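PDB 6NHS: beta-lactamase from Nostoc sp., which probably hydrolyses the beta-lactam ring of penicillin-type antibiotics, as a class D serine beta-lactamase would through an acyl-enzyme intermediate. Local coordinates for residues M190-E193 with V199-G202; L86-M91 with T97-T102; E129-Q134 with L176-R181. All coordinates share one frame; numbering follows the deposited sequence.

Interaction 1: residues M190-E193 with V199-G202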
HETATM    1  N   MSE A 190      -3.776   8.841  -3.011  1.00 23.36           N
HETATM    2  CA  MSE A 190      -2.606   8.013  -3.303  1.00 27.26           C
HETATM    3  C   MSE A 190      -1.520   8.752  -4.087  1.00 28.74           C
HETATM    4  O   MSE A 190      -0.416   8.242  -4.231  1.00 27.84           O
HETATM    5  CB  MSE A 190      -3.008   6.763  -4.097  1.00 25.51           C
HETATM    6  CG  MSE A 190      -3.774   5.714  -3.303  1.00 27.39           C
HETATM    7 SE   MSE A 190      -4.342   4.256  -4.458  0.73 29.74          SE
HETATM    8  CE  MSE A 190      -2.578   3.557  -4.926  1.00 30.60           C
ATOM      9  N   ILE A 191      -1.828   9.940  -4.614  1.00 28.52           N
ATOM     10  CA  ILE A 191      -0.849  10.641  -5.442  1.00 27.78           C
ATOM     11  C   ILE A 191       0.386  10.935  -4.605  1.00 30.46           C
ATOM     12  O   ILE A 191       0.311  11.627  -3.582  1.00 28.30           O
ATOM     13  CB  ILE A 191      -1.441  11.927  -6.033  1.00 30.42           C
ATOM     14  CG1 ILE A 191      -2.550  11.616  -7.045  1.00 28.83           C
ATOM     15  CG2 ILE A 191      -0.326  12.777  -6.685  1.00 32.38           C
ATOM     16  CD1 ILE A 191      -3.260  12.875  -7.566  1.00 29.54           C
ATOM     17  N   TYR A 192       1.529  10.401  -5.032  1.00 29.62           N
ATOM     18  CA  TYR A 192       2.805  10.589  -4.353  1.00 31.24           C
ATOM     19  C   TYR A 192       3.705  11.595  -5.057  1.00 33.59           C
ATOM     20  O   TYR A 192       4.346  12.426  -4.400  1.00 29.89           O
ATOM     21  CB  TYR A 192       3.542   9.244  -4.232  1.00 33.37           C
ATOM     22  CG  TYR A 192       4.923   9.371  -3.634  1.00 39.51           C
ATOM     23  CD1 TYR A 192       5.090   9.590  -2.273  1.00 45.20           C
ATOM     24  CD2 TYR A 192       6.059   9.293  -4.430  1.00 37.78           C
ATOM     25  CE1 TYR A 192       6.350   9.722  -1.721  1.00 49.03           C
ATOM     26  CE2 TYR A 192       7.323   9.419  -3.886  1.00 41.97           C
ATOM     27  CZ  TYR A 192       7.461   9.634  -2.531  1.00 48.74           C
ATOM     28  OH  TYR A 192       8.716   9.765  -1.981  1.00 53.64           O
ATOM     29  N   GLU A 193       3.756  11.550  -6.385  1.00 30.69           N
ATOM     30  CA  GLU A 193       4.640  12.417  -7.146  1.00 32.90           C
ATOM     31  C   GLU A 193       4.029  12.620  -8.523  1.00 34.95           C
ATOM     32  O   GLU A 193       3.482  11.683  -9.106  1.00 36.41           O
ATOM     33  CB  GLU A 193       6.038  11.803  -7.249  1.00 32.71           C
ATOM     34  CG  GLU A 193       7.045  12.617  -8.013  1.00 34.88           C
ATOM     35  CD  GLU A 193       8.427  12.035  -7.866  1.00 39.25           C
ATOM     36  OE1 GLU A 193       8.975  12.095  -6.745  1.00 40.74           O
ATOM     37  OE2 GLU A 193       8.947  11.492  -8.856  1.00 38.96           O
ATOM     38  N   VAL A 199       2.154  10.497 -13.447  1.00 33.70           N
ATOM     39  CA  VAL A 199       1.544  10.545 -12.123  1.00 35.29           C
ATOM     40  C   VAL A 199       1.922   9.258 -11.399  1.00 34.69           C
ATOM     41  O   VAL A 199       1.558   8.159 -11.842  1.00 32.08           O
ATOM     42  CB  VAL A 199       0.017  10.705 -12.190  1.00 36.59           C
ATOM     43  CG1 VAL A 199      -0.576  10.748 -10.774  1.00 36.73           C
ATOM     44  CG2 VAL A 199      -0.361  11.951 -12.974  1.00 39.43           C
ATOM     45  N   LEU A 200       2.663   9.389 -10.305  1.00 30.76           N
ATOM     46  CA  LEU A 200       3.075   8.244  -9.502  1.00 32.71           C
ATOM     47  C   LEU A 200       2.209   8.186  -8.249  1.00 30.51           C
ATOM     48  O   LEU A 200       2.209   9.127  -7.448  1.00 30.41           O
ATOM     49  CB  LEU A 200       4.556   8.342  -9.135  1.00 30.21           C
ATOM     50  CG  LEU A 200       5.154   7.257  -8.237  1.00 31.33           C
ATOM     51  CD1 LEU A 200       5.025   5.897  -8.900  1.00 31.42           C
ATOM     52  CD2 LEU A 200       6.620   7.567  -7.916  1.00 32.29           C
ATOM     53  N   ARG A 201       1.466   7.094  -8.094  1.00 30.85           N
ATOM     54  CA  ARG A 201       0.630   6.848  -6.928  1.00 30.23           C
ATOM     55  C   ARG A 201       1.176   5.652  -6.167  1.00 31.14           C
ATOM     56  O   ARG A 201       1.658   4.688  -6.774  1.00 31.22           O
ATOM     57  CB  ARG A 201      -0.824   6.582  -7.331  1.00 27.33           C
ATOM     58  CG  ARG A 201      -1.521   7.757  -8.010  1.00 32.05           C
ATOM     59  CD  ARG A 201      -2.970   7.413  -8.334  1.00 32.77           C
ATOM     60  NE  ARG A 201      -3.749   8.567  -8.787  1.00 36.49           N
ATOM     61  CZ  ARG A 201      -3.749   9.016 -10.036  1.00 37.54           C
ATOM     62  NH1 ARG A 201      -2.998   8.418 -10.950  1.00 43.09           N
ATOM     63  NH2 ARG A 201      -4.496  10.056 -10.376  1.00 36.26           N
ATOM     64  N   GLY A 202       1.102   5.700  -4.840  1.00 30.43           N
ATOM     65  CA  GLY A 202       1.528   4.551  -4.070  1.00 27.66           C
ATOM     66  C   GLY A 202       1.505   4.810  -2.577  1.00 29.54           C
ATOM     67  O   GLY A 202       1.084   5.873  -2.109  1.00 27.61           O
TER
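M190 opens the pairing through its carbonyl: O accepts from G202 N at 3.0 Å, the donor tilted 22° from the carbonyl plane, and takes a CA-H...O contact from R201. Beside this, CB of M190 meets CB of R201, and a bend at chi3 brings CE of this selenomethionine back beside R201 CB.

I191 and R201 follow as a non-hydrogen-bonded antiparallel pair, their CA atoms 4.3 Å apart and their side chains on the same face, lying alongside each other. I191 CG1 sits 3.7 Å from R201 NE, the first torsion (chi1 -67°, CG1 anti to the carbonyl carbon) sending this branch along the arginine chain. One face of the guanidinium also receives CG1 of V199. Two arginine nitrogens have partners outside the hairpin: NH1 forms a salt bridge with E222, and NE bonds to Q187 O.

Y192 begins a classic beta bulge, in which two residues of this strand stand opposite L200 alone. L200 O is gripped by two donors, Y192 N at 2.8 Å and E193 N at 3.1 Å, both in its carbonyl plane. The tyrosine ring presents its edge, CD2, to L200 CD2 at 3.9 Å.

Past the bulge the register is shifted by one residue, and E193 and L200 form a hydrogen-bonded pair. E193 O accepts from L200 N at 2.7 Å, nearly straight along the C=O bond, and its carboxylate goes to R250 and the hydroxyl of Y198.

The two strands form a hairpin at one margin of the antiparallel sheet of the beta-lactamase fold, with 191-194 outermost. K203, next after G202, probably belongs to the KTG-type motif of the serine beta-lactamase active site. Strand 213-223 continues the sheet beyond 198-207, bonding to V199 and R201, whereas helix 239-255 touches Y192 through I246 and R250.

Interaction 2: residues L86-M91 with T97-T102; sequences LTWDGM and TWNQDT. With EDO (1,2-ethanediol), chain D.
L86 and T102 form a hydrogen-bonded antiparallel pair with CA atoms 5.8 Å apart, fastened by L86 N to T102 O (3.0 Å) and T102 N to L86 O (3.1 Å).

Beyond this short ladder, side chains take over. D101 OD1 accepts from W88 N at 2.8 Å, on the anti side of the carboxylate and 22° out of its plane. A water bridges the same oxygen to W88 O, so D101 holds W88 N directly and W88 O through the water. T87 lies alongside D101, its CB and CG2 against OD1. The other oxygen, OD2, has a very short contact with an ethanediol probably left from crystallisation.

The W88 indole is sandwiched. With CG anti to the backbone N (chi1 173°), it lies across the turn at N99, whose CA is 3.6 Å from the centroid of the five-membered ring and 12° off its normal, a CH-pi contact. G90 CA covers the opposite face at 3.4 Å from the ring plane. In that plane, NE1 donates to M91 O at 2.8 Å, fixing the ring's rotation. N99 is the centre of an inverse gamma turn, and its OD1 accepts from R93 N.

The two loop arms extend from the small sheet of strands 85-86 and 102-103. Helix 113-123 packs on L86 through W114, F115 and V118, and on T102 through F115.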
ATOM      1  N   LEU A  86     -10.965  13.305  11.766  1.00 19.20           N
ATOM      2  CA  LEU A  86     -10.943  12.581  13.027  1.00 21.89           C
ATOM      3  C   LEU A  86      -9.957  13.284  13.949  1.00 25.39           C
ATOM      4  O   LEU A  86      -8.869  13.685  13.515  1.00 23.17           O
ATOM      5  CB  LEU A  86     -10.547  11.114  12.840  1.00 22.99           C
ATOM      6  CG  LEU A  86     -11.477  10.206  12.033  1.00 21.87           C
ATOM      7  CD1 LEU A  86     -10.904   8.778  11.988  1.00 19.68           C
ATOM      8  CD2 LEU A  86     -12.888  10.201  12.601  1.00 19.88           C
ATOM      9  N   THR A  87     -10.339  13.455  15.209  1.00 24.57           N
ATOM     10  CA  THR A  87      -9.516  14.247  16.108  1.00 20.19           C
ATOM     11  C   THR A  87      -8.526  13.373  16.873  1.00 22.07           C
ATOM     12  O   THR A  87      -8.804  12.224  17.224  1.00 21.96           O
ATOM     13  CB  THR A  87     -10.378  15.046  17.091  1.00 21.16           C
ATOM     14  OG1 THR A  87     -11.327  14.183  17.740  1.00 23.32           O
ATOM     15  CG2 THR A  87     -11.121  16.170  16.365  1.00 22.45           C
ATOM     16  N   TRP A  88      -7.356  13.947  17.125  1.00 22.21           N
ATOM     17  CA  TRP A  88      -6.352  13.299  17.957  1.00 24.17           C
ATOM     18  C   TRP A  88      -6.884  13.103  19.375  1.00 23.51           C
ATOM     19  O   TRP A  88      -7.552  13.981  19.932  1.00 24.07           O
ATOM     20  CB  TRP A  88      -5.091  14.170  17.943  1.00 23.85           C
ATOM     21  CG  TRP A  88      -3.988  13.787  18.863  1.00 22.28           C
ATOM     22  CD1 TRP A  88      -3.423  12.558  19.007  1.00 25.07           C
ATOM     23  CD2 TRP A  88      -3.267  14.670  19.726  1.00 22.93           C
ATOM     24  NE1 TRP A  88      -2.410  12.615  19.940  1.00 23.46           N
ATOM     25  CE2 TRP A  88      -2.294  13.903  20.390  1.00 23.69           C
ATOM     26  CE3 TRP A  88      -3.366  16.037  20.021  1.00 23.32           C
ATOM     27  CZ2 TRP A  88      -1.416  14.456  21.327  1.00 26.28           C
ATOM     28  CZ3 TRP A  88      -2.495  16.583  20.958  1.00 27.37           C
ATOM     29  CH2 TRP A  88      -1.532  15.792  21.595  1.00 27.43           C
ATOM     30  N   ASP A  89      -6.592  11.937  19.968  1.00 23.13           N
ATOM     31  CA  ASP A  89      -7.067  11.629  21.316  1.00 24.84           C
ATOM     32  C   ASP A  89      -6.184  12.204  22.423  1.00 23.94           C
ATOM     33  O   ASP A  89      -6.430  11.913  23.601  1.00 24.89           O
ATOM     34  CB  ASP A  89      -7.207  10.113  21.506  1.00 26.91           C
ATOM     35  CG  ASP A  89      -5.882   9.371  21.398  1.00 30.35           C
ATOM     36  OD1 ASP A  89      -4.812  10.008  21.248  1.00 28.60           O
ATOM     37  OD2 ASP A  89      -5.919   8.125  21.460  1.00 31.42           O
ATOM     38  N   GLY A  90      -5.167  12.997  22.089  1.00 24.48           N
ATOM     39  CA  GLY A  90      -4.302  13.576  23.102  1.00 24.89           C
ATOM     40  C   GLY A  90      -3.146  12.704  23.555  1.00 28.24           C
ATOM     41  O   GLY A  90      -2.272  13.195  24.281  1.00 31.43           O
HETATM   42  N   MSE A  91      -3.106  11.434  23.162  1.00 25.43           N
HETATM   43  CA  MSE A  91      -1.997  10.565  23.534  1.00 32.67           C
HETATM   44  C   MSE A  91      -0.763  10.857  22.675  1.00 32.39           C
HETATM   45  O   MSE A  91      -0.833  10.841  21.445  1.00 29.23           O
HETATM   46  CB  MSE A  91      -2.393   9.097  23.401  1.00 32.28           C
HETATM   47  CG  MSE A  91      -3.625   8.706  24.189  1.00 39.37           C
HETATM   48 SE   MSE A  91      -4.056   6.806  23.937  0.78 46.41          SE
HETATM   49  CE  MSE A  91      -2.471   6.059  24.787  1.00 48.03           C
ATOM     50  N   THR A  97       3.897  14.449  13.764  0.57 31.53           N
ATOM     51  CA  THR A  97       2.802  14.660  12.823  0.57 32.32           C
ATOM     52  C   THR A  97       1.579  13.818  13.161  0.57 31.04           C
ATOM     53  O   THR A  97       0.479  14.136  12.703  0.57 31.64           O
ATOM     54  CB  THR A  97       3.240  14.348  11.390  0.57 34.00           C
ATOM     55  OG1 THR A  97       3.541  12.951  11.267  0.57 32.87           O
ATOM     56  CG2 THR A  97       4.459  15.174  11.018  0.57 36.49           C
ATOM     57  N   TRP A  98       1.749  12.747  13.937  1.00 27.13           N
ATOM     58  CA  TRP A  98       0.617  11.935  14.371  1.00 27.34           C
ATOM     59  C   TRP A  98      -0.160  12.571  15.516  1.00 26.39           C
ATOM     60  O   TRP A  98      -1.310  12.185  15.757  1.00 27.20           O
ATOM     61  CB  TRP A  98       1.094  10.553  14.824  1.00 26.16           C
ATOM     62  CG  TRP A  98       1.601   9.667  13.729  1.00 29.22           C
ATOM     63  CD1 TRP A  98       1.667   9.956  12.391  1.00 27.51           C
ATOM     64  CD2 TRP A  98       2.111   8.339  13.880  1.00 30.91           C
ATOM     65  NE1 TRP A  98       2.185   8.883  11.704  1.00 27.39           N
ATOM     66  CE2 TRP A  98       2.461   7.877  12.593  1.00 29.64           C
ATOM     67  CE3 TRP A  98       2.304   7.494  14.979  1.00 34.48           C
ATOM     68  CZ2 TRP A  98       2.990   6.600  12.374  1.00 32.02           C
ATOM     69  CZ3 TRP A  98       2.831   6.228  14.759  1.00 34.31           C
ATOM     70  CH2 TRP A  98       3.168   5.795  13.464  1.00 34.55           C
ATOM     71  N   ASN A  99       0.444  13.505  16.245  1.00 27.04           N
ATOM     72  CA  ASN A  99      -0.188  14.081  17.432  1.00 25.36           C
ATOM     73  C   ASN A  99      -0.988  15.331  17.081  1.00 27.34           C
ATOM     74  O   ASN A  99      -0.794  16.403  17.656  1.00 25.32           O
ATOM     75  CB  ASN A  99       0.874  14.379  18.484  1.00 27.46           C
ATOM     76  CG  ASN A  99       1.642  13.138  18.897  1.00 32.18           C
ATOM     77  OD1 ASN A  99       1.077  12.046  18.987  1.00 30.21           O
ATOM     78  ND2 ASN A  99       2.941  13.298  19.147  1.00 36.63           N
ATOM     79  N   GLN A 100      -1.921  15.184  16.143  0.69 24.20           N
ATOM     80  CA  GLN A 100      -2.715  16.310  15.677  0.69 26.41           C
ATOM     81  C   GLN A 100      -3.949  15.771  14.976  0.69 24.17           C
ATOM     82  O   GLN A 100      -3.936  14.660  14.443  0.69 22.33           O
ATOM     83  CB  GLN A 100      -1.915  17.198  14.718  0.69 29.86           C
ATOM     84  CG  GLN A 100      -1.567  16.497  13.422  0.69 31.49           C
ATOM     85  CD  GLN A 100      -0.667  17.325  12.526  0.69 40.15           C
ATOM     86  OE1 GLN A 100      -0.456  18.508  12.773  0.69 44.09           O
ATOM     87  NE2 GLN A 100      -0.132  16.702  11.475  0.69 42.98           N
ATOM     88  N   ASP A 101      -5.011  16.574  14.971  1.00 21.84           N
ATOM     89  CA  ASP A 101      -6.207  16.227  14.203  1.00 23.74           C
ATOM     90  C   ASP A 101      -5.843  16.076  12.728  1.00 23.20           C
ATOM     91  O   ASP A 101      -4.925  16.729  12.228  1.00 23.05           O
ATOM     92  CB  ASP A 101      -7.288  17.311  14.342  1.00 23.38           C
ATOM     93  CG  ASP A 101      -7.680  17.595  15.781  1.00 23.93           C
ATOM     94  OD1 ASP A 101      -7.443  16.755  16.670  1.00 23.28           O
ATOM     95  OD2 ASP A 101      -8.265  18.669  16.015  1.00 23.43           O
ATOM     96  N   THR A 102      -6.565  15.215  12.012  1.00 21.65           N
ATOM     97  CA  THR A 102      -6.186  14.983  10.621  1.00 19.99           C
ATOM     98  C   THR A 102      -7.400  14.493   9.831  1.00 23.85           C
ATOM     99  O   THR A 102      -8.500  14.333  10.365  1.00 22.59           O
ATOM    100  CB  THR A 102      -5.000  14.010  10.545  1.00 20.51           C
ATOM    101  OG1 THR A 102      -4.377  14.090   9.253  1.00 23.63           O
ATOM    102  CG2 THR A 102      -5.446  12.577  10.809  1.00 19.72           C
TER
HETATM  103  C1  EDO D 303      -8.838  20.676  13.157  1.00 39.44           C
HETATM  104  O1  EDO D 303      -8.141  20.510  14.395  1.00 35.44           O
HETATM  105  C2  EDO D 303     -10.225  21.228  13.448  1.00 44.84           C
HETATM  106  O2  EDO D 303     -10.894  20.318  14.329  1.00 53.06           O
HETATM  107  O   HOH W   1      -7.812  16.703  19.376  1.00 27.31           O

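Interaction 3: residues E129-Q134 with L176-R181; sequences EKFIKQ and LPFSQR. With FMT (formic acid), chain I.
F131 and F178 provide the aromatic part of the contact. Their ring planes are only 7° apart, but the rings touch along their rims, with no overlap of faces, their centroids 5.7 Å apart and F131 CE1 at 3.7 Å from F178 CE1. This is therefore an edge contact between nearly parallel rings, not an offset stack. In F131 the first torsion (chi1 -86°) puts CG anti to the carbonyl carbon and carries the ring from the helix to its partner. P177 O approaches the F131 edge in the ring plane, 3.9 Å from CE1.

The van der Waals contacts centre on P177. Q134, extended beyond CG, runs antiparallel alongside the proline ring, its CD 3.8 Å from P177 CG. Its amide carbon packs against the pyrrolidine ring; no hydrogen bond crosses between 129-134 and 176-181. P177 CG also lies 4.3 Å from F131 CD1.

In the helical part of this beta-lactamase fold, the contact sets helix 125-135 against the lead-in to helix 180-189. P177 is the centre of an inverse gamma turn, and S179 is the N-cap of the following helix. V72 and T76 of helix 65-76 touch F131, and L71 of the same helix touches F178.

Polar interactions stay within each segment or engage other groups. K133 NZ forms a salt bridge with E129 OE2 at 2.9 Å, met nearly along the carboxylate C-O axis and joining side chains one helical turn apart. A formic acid molecule, probably from the crystallisation liquor, accepts from S179 OG at O2 (2.9 Å). Its O1 accepts from R181 NH1 at 2.7 Å, at the edge of the guanidinium and in its plane; T182 OG1 is a further partner.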
ATOM      1  N   GLU A 129     -14.563  -8.300   7.236  1.00 28.27           N
ATOM      2  CA  GLU A 129     -14.381  -9.634   6.674  1.00 29.64           C
ATOM      3  C   GLU A 129     -15.097  -9.775   5.333  1.00 31.67           C
ATOM      4  O   GLU A 129     -14.571 -10.391   4.403  1.00 30.29           O
ATOM      5  CB  GLU A 129     -14.870 -10.697   7.663  1.00 33.11           C
ATOM      6  CG  GLU A 129     -14.198 -12.052   7.453  1.00 42.50           C
ATOM      7  CD  GLU A 129     -14.867 -13.174   8.212  1.00 50.33           C
ATOM      8  OE1 GLU A 129     -15.375 -12.937   9.327  1.00 52.69           O
ATOM      9  OE2 GLU A 129     -14.893 -14.301   7.680  1.00 56.12           O
ATOM     10  N   LYS A 130     -16.307  -9.215   5.218  0.54 32.30           N
ATOM     11  CA  LYS A 130     -17.045  -9.301   3.961  0.54 32.85           C
ATOM     12  C   LYS A 130     -16.276  -8.637   2.826  0.54 30.86           C
ATOM     13  O   LYS A 130     -16.135  -9.210   1.739  0.54 29.62           O
ATOM     14  CB  LYS A 130     -18.431  -8.667   4.107  0.54 35.30           C
ATOM     15  CG  LYS A 130     -19.418  -9.493   4.914  0.54 38.19           C
ATOM     16  CD  LYS A 130     -20.841  -8.973   4.753  0.54 42.90           C
ATOM     17  CE  LYS A 130     -21.739  -9.461   5.879  0.54 44.29           C
ATOM     18  NZ  LYS A 130     -21.572 -10.919   6.130  0.54 45.27           N
ATOM     19  N   PHE A 131     -15.764  -7.424   3.061  1.00 27.62           N
ATOM     20  CA  PHE A 131     -15.029  -6.727   2.006  1.00 27.31           C
ATOM     21  C   PHE A 131     -13.718  -7.433   1.677  1.00 30.43           C
ATOM     22  O   PHE A 131     -13.338  -7.523   0.503  1.00 28.17           O
ATOM     23  CB  PHE A 131     -14.769  -5.274   2.410  1.00 27.84           C
ATOM     24  CG  PHE A 131     -15.904  -4.346   2.080  1.00 27.45           C
ATOM     25  CD1 PHE A 131     -16.013  -3.788   0.813  1.00 27.05           C
ATOM     26  CD2 PHE A 131     -16.866  -4.038   3.032  1.00 29.02           C
ATOM     27  CE1 PHE A 131     -17.063  -2.930   0.499  1.00 29.58           C
ATOM     28  CE2 PHE A 131     -17.915  -3.182   2.731  1.00 31.42           C
ATOM     29  CZ  PHE A 131     -18.018  -2.628   1.462  1.00 29.54           C
ATOM     30  N   ILE A 132     -13.016  -7.934   2.699  1.00 26.95           N
ATOM     31  CA  ILE A 132     -11.773  -8.672   2.472  1.00 28.01           C
ATOM     32  C   ILE A 132     -12.017  -9.848   1.532  1.00 27.80           C
ATOM     33  O   ILE A 132     -11.264 -10.078   0.578  1.00 29.09           O
ATOM     34  CB  ILE A 132     -11.180  -9.141   3.815  1.00 28.79           C
ATOM     35  CG1 ILE A 132     -10.570  -7.964   4.587  1.00 29.39           C
ATOM     36  CG2 ILE A 132     -10.141 -10.224   3.590  1.00 28.43           C
ATOM     37  CD1 ILE A 132      -9.190  -7.537   4.096  1.00 29.50           C
ATOM     38  N   LYS A 133     -13.076 -10.612   1.787  1.00 29.68           N
ATOM     39  CA  LYS A 133     -13.338 -11.798   0.980  1.00 31.40           C
ATOM     40  C   LYS A 133     -13.922 -11.440  -0.382  1.00 33.12           C
ATOM     41  O   LYS A 133     -13.602 -12.089  -1.384  1.00 32.69           O
ATOM     42  CB  LYS A 133     -14.260 -12.746   1.745  1.00 34.00           C
ATOM     43  CG  LYS A 133     -13.605 -13.330   2.990  1.00 37.03           C
ATOM     44  CD  LYS A 133     -14.481 -14.374   3.660  1.00 42.97           C
ATOM     45  CE  LYS A 133     -13.727 -15.073   4.783  1.00 47.37           C
ATOM     46  NZ  LYS A 133     -14.536 -16.144   5.447  1.00 50.76           N
ATOM     47  N   GLN A 134     -14.767 -10.407  -0.448  1.00 33.21           N
ATOM     48  CA  GLN A 134     -15.319  -9.992  -1.736  1.00 37.90           C
ATOM     49  C   GLN A 134     -14.222  -9.483  -2.663  1.00 35.35           C
ATOM     50  O   GLN A 134     -14.201  -9.812  -3.857  1.00 34.00           O
ATOM     51  CB  GLN A 134     -16.388  -8.924  -1.515  1.00 47.55           C
ATOM     52  CG  GLN A 134     -17.328  -8.708  -2.680  1.00 60.29           C
ATOM     53  CD  GLN A 134     -18.527  -7.854  -2.299  1.00 71.30           C
ATOM     54  OE1 GLN A 134     -19.462  -7.692  -3.085  1.00 78.34           O
ATOM     55  NE2 GLN A 134     -18.505  -7.303  -1.086  1.00 73.19           N
ATOM     56  N   LEU A 176     -13.864  -3.879  -8.369  1.00 32.07           N
ATOM     57  CA  LEU A 176     -14.083  -4.068  -6.946  1.00 32.49           C
ATOM     58  C   LEU A 176     -15.387  -3.406  -6.519  1.00 34.56           C
ATOM     59  O   LEU A 176     -15.914  -2.533  -7.219  1.00 32.24           O
ATOM     60  CB  LEU A 176     -12.895  -3.498  -6.160  1.00 28.21           C
ATOM     61  CG  LEU A 176     -11.555  -4.140  -6.539  1.00 28.85           C
ATOM     62  CD1 LEU A 176     -10.439  -3.647  -5.640  1.00 28.64           C
ATOM     63  CD2 LEU A 176     -11.658  -5.663  -6.498  1.00 28.49           C
ATOM     64  N   PRO A 177     -15.949  -3.804  -5.367  1.00 33.93           N
ATOM     65  CA  PRO A 177     -17.269  -3.280  -4.968  1.00 34.69           C
ATOM     66  C   PRO A 177     -17.181  -1.910  -4.306  1.00 34.17           C
ATOM     67  O   PRO A 177     -17.574  -1.718  -3.151  1.00 35.44           O
ATOM     68  CB  PRO A 177     -17.770  -4.367  -4.007  1.00 37.79           C
ATOM     69  CG  PRO A 177     -16.521  -4.842  -3.338  1.00 36.83           C
ATOM     70  CD  PRO A 177     -15.471  -4.848  -4.440  1.00 34.81           C
ATOM     71  N   PHE A 178     -16.648  -0.937  -5.044  1.00 29.81           N
ATOM     72  CA  PHE A 178     -16.547   0.437  -4.576  1.00 32.85           C
ATOM     73  C   PHE A 178     -17.107   1.369  -5.640  1.00 32.17           C
ATOM     74  O   PHE A 178     -16.890   1.165  -6.839  1.00 31.19           O
ATOM     75  CB  PHE A 178     -15.091   0.820  -4.236  1.00 29.22           C
ATOM     76  CG  PHE A 178     -14.437  -0.122  -3.263  1.00 30.33           C
ATOM     77  CD1 PHE A 178     -14.884  -0.206  -1.950  1.00 26.22           C
ATOM     78  CD2 PHE A 178     -13.393  -0.943  -3.666  1.00 27.02           C
ATOM     79  CE1 PHE A 178     -14.298  -1.081  -1.059  1.00 28.38           C
ATOM     80  CE2 PHE A 178     -12.790  -1.813  -2.772  1.00 28.14           C
ATOM     81  CZ  PHE A 178     -13.246  -1.886  -1.467  1.00 29.56           C
ATOM     82  N   SER A 179     -17.843   2.380  -5.191  1.00 30.07           N
ATOM     83  CA  SER A 179     -18.439   3.344  -6.099  1.00 31.11           C
ATOM     84  C   SER A 179     -17.362   4.186  -6.771  1.00 31.07           C
ATOM     85  O   SER A 179     -16.232   4.296  -6.286  1.00 32.02           O
ATOM     86  CB  SER A 179     -19.402   4.257  -5.345  1.00 32.34           C
ATOM     87  OG  SER A 179     -18.671   5.128  -4.494  1.00 31.88           O
ATOM     88  N   GLN A 180     -17.735   4.802  -7.899  1.00 31.64           N
ATOM     89  CA  GLN A 180     -16.815   5.700  -8.596  1.00 34.50           C
ATOM     90  C   GLN A 180     -16.342   6.829  -7.685  1.00 34.56           C
ATOM     91  O   GLN A 180     -15.178   7.248  -7.751  1.00 32.35           O
ATOM     92  CB  GLN A 180     -17.484   6.269  -9.848  1.00 34.75           C
ATOM     93  CG  GLN A 180     -16.541   7.075 -10.740  1.00 36.44           C
ATOM     94  CD  GLN A 180     -15.411   6.228 -11.299  1.00 36.86           C
ATOM     95  OE1 GLN A 180     -15.648   5.249 -11.999  1.00 37.30           O
ATOM     96  NE2 GLN A 180     -14.174   6.595 -10.978  1.00 34.79           N
ATOM     97  N   ARG A 181     -17.230   7.339  -6.829  1.00 35.21           N
ATOM     98  CA  ARG A 181     -16.831   8.370  -5.877  1.00 34.13           C
ATOM     99  C   ARG A 181     -15.737   7.860  -4.946  1.00 30.01           C
ATOM    100  O   ARG A 181     -14.733   8.541  -4.715  1.00 28.73           O
ATOM    101  CB  ARG A 181     -18.047   8.837  -5.077  1.00 38.96           C
ATOM    102  CG  ARG A 181     -17.731   9.805  -3.944  1.00 40.67           C
ATOM    103  CD  ARG A 181     -18.981  10.076  -3.119  1.00 45.68           C
ATOM    104  NE  ARG A 181     -18.752  11.082  -2.084  1.00 48.13           N
ATOM    105  CZ  ARG A 181     -18.323  10.810  -0.856  1.00 44.64           C
ATOM    106  NH1 ARG A 181     -18.071   9.558  -0.496  1.00 42.61           N
ATOM    107  NH2 ARG A 181     -18.143  11.793   0.014  1.00 40.82           N
TER
HETATM  108  C   FMT I 308     -19.283   6.473  -1.282  1.00 57.94           C
HETATM  109  O1  FMT I 308     -18.244   7.083  -1.550  1.00 54.89           O
HETATM  110  O2  FMT I 308     -20.061   6.009  -2.121  1.00 58.68           O

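The three contacts lie apart, the nearest atoms of interactions 1 and 3 being about 10 Å from each other, and they join different elements. Interactions 1 and 3 are partly buried, whereas interaction 2 is a surface contact, its centre about 22 Å from that of the chain. Backbone hydrogen bonds dominate the hairpin of interaction 1; interaction 2 has a two-bond ladder supplemented by a carboxylate, a water and an indole packed against backbone; interaction 3 has no hydrogen bond between its segments and relies on van der Waals contacts of aromatic rims, a proline and a glutamine amide. Sequence connects two: helix 180-189, entered in interaction 3, leads into strand 191-194 of interaction 1.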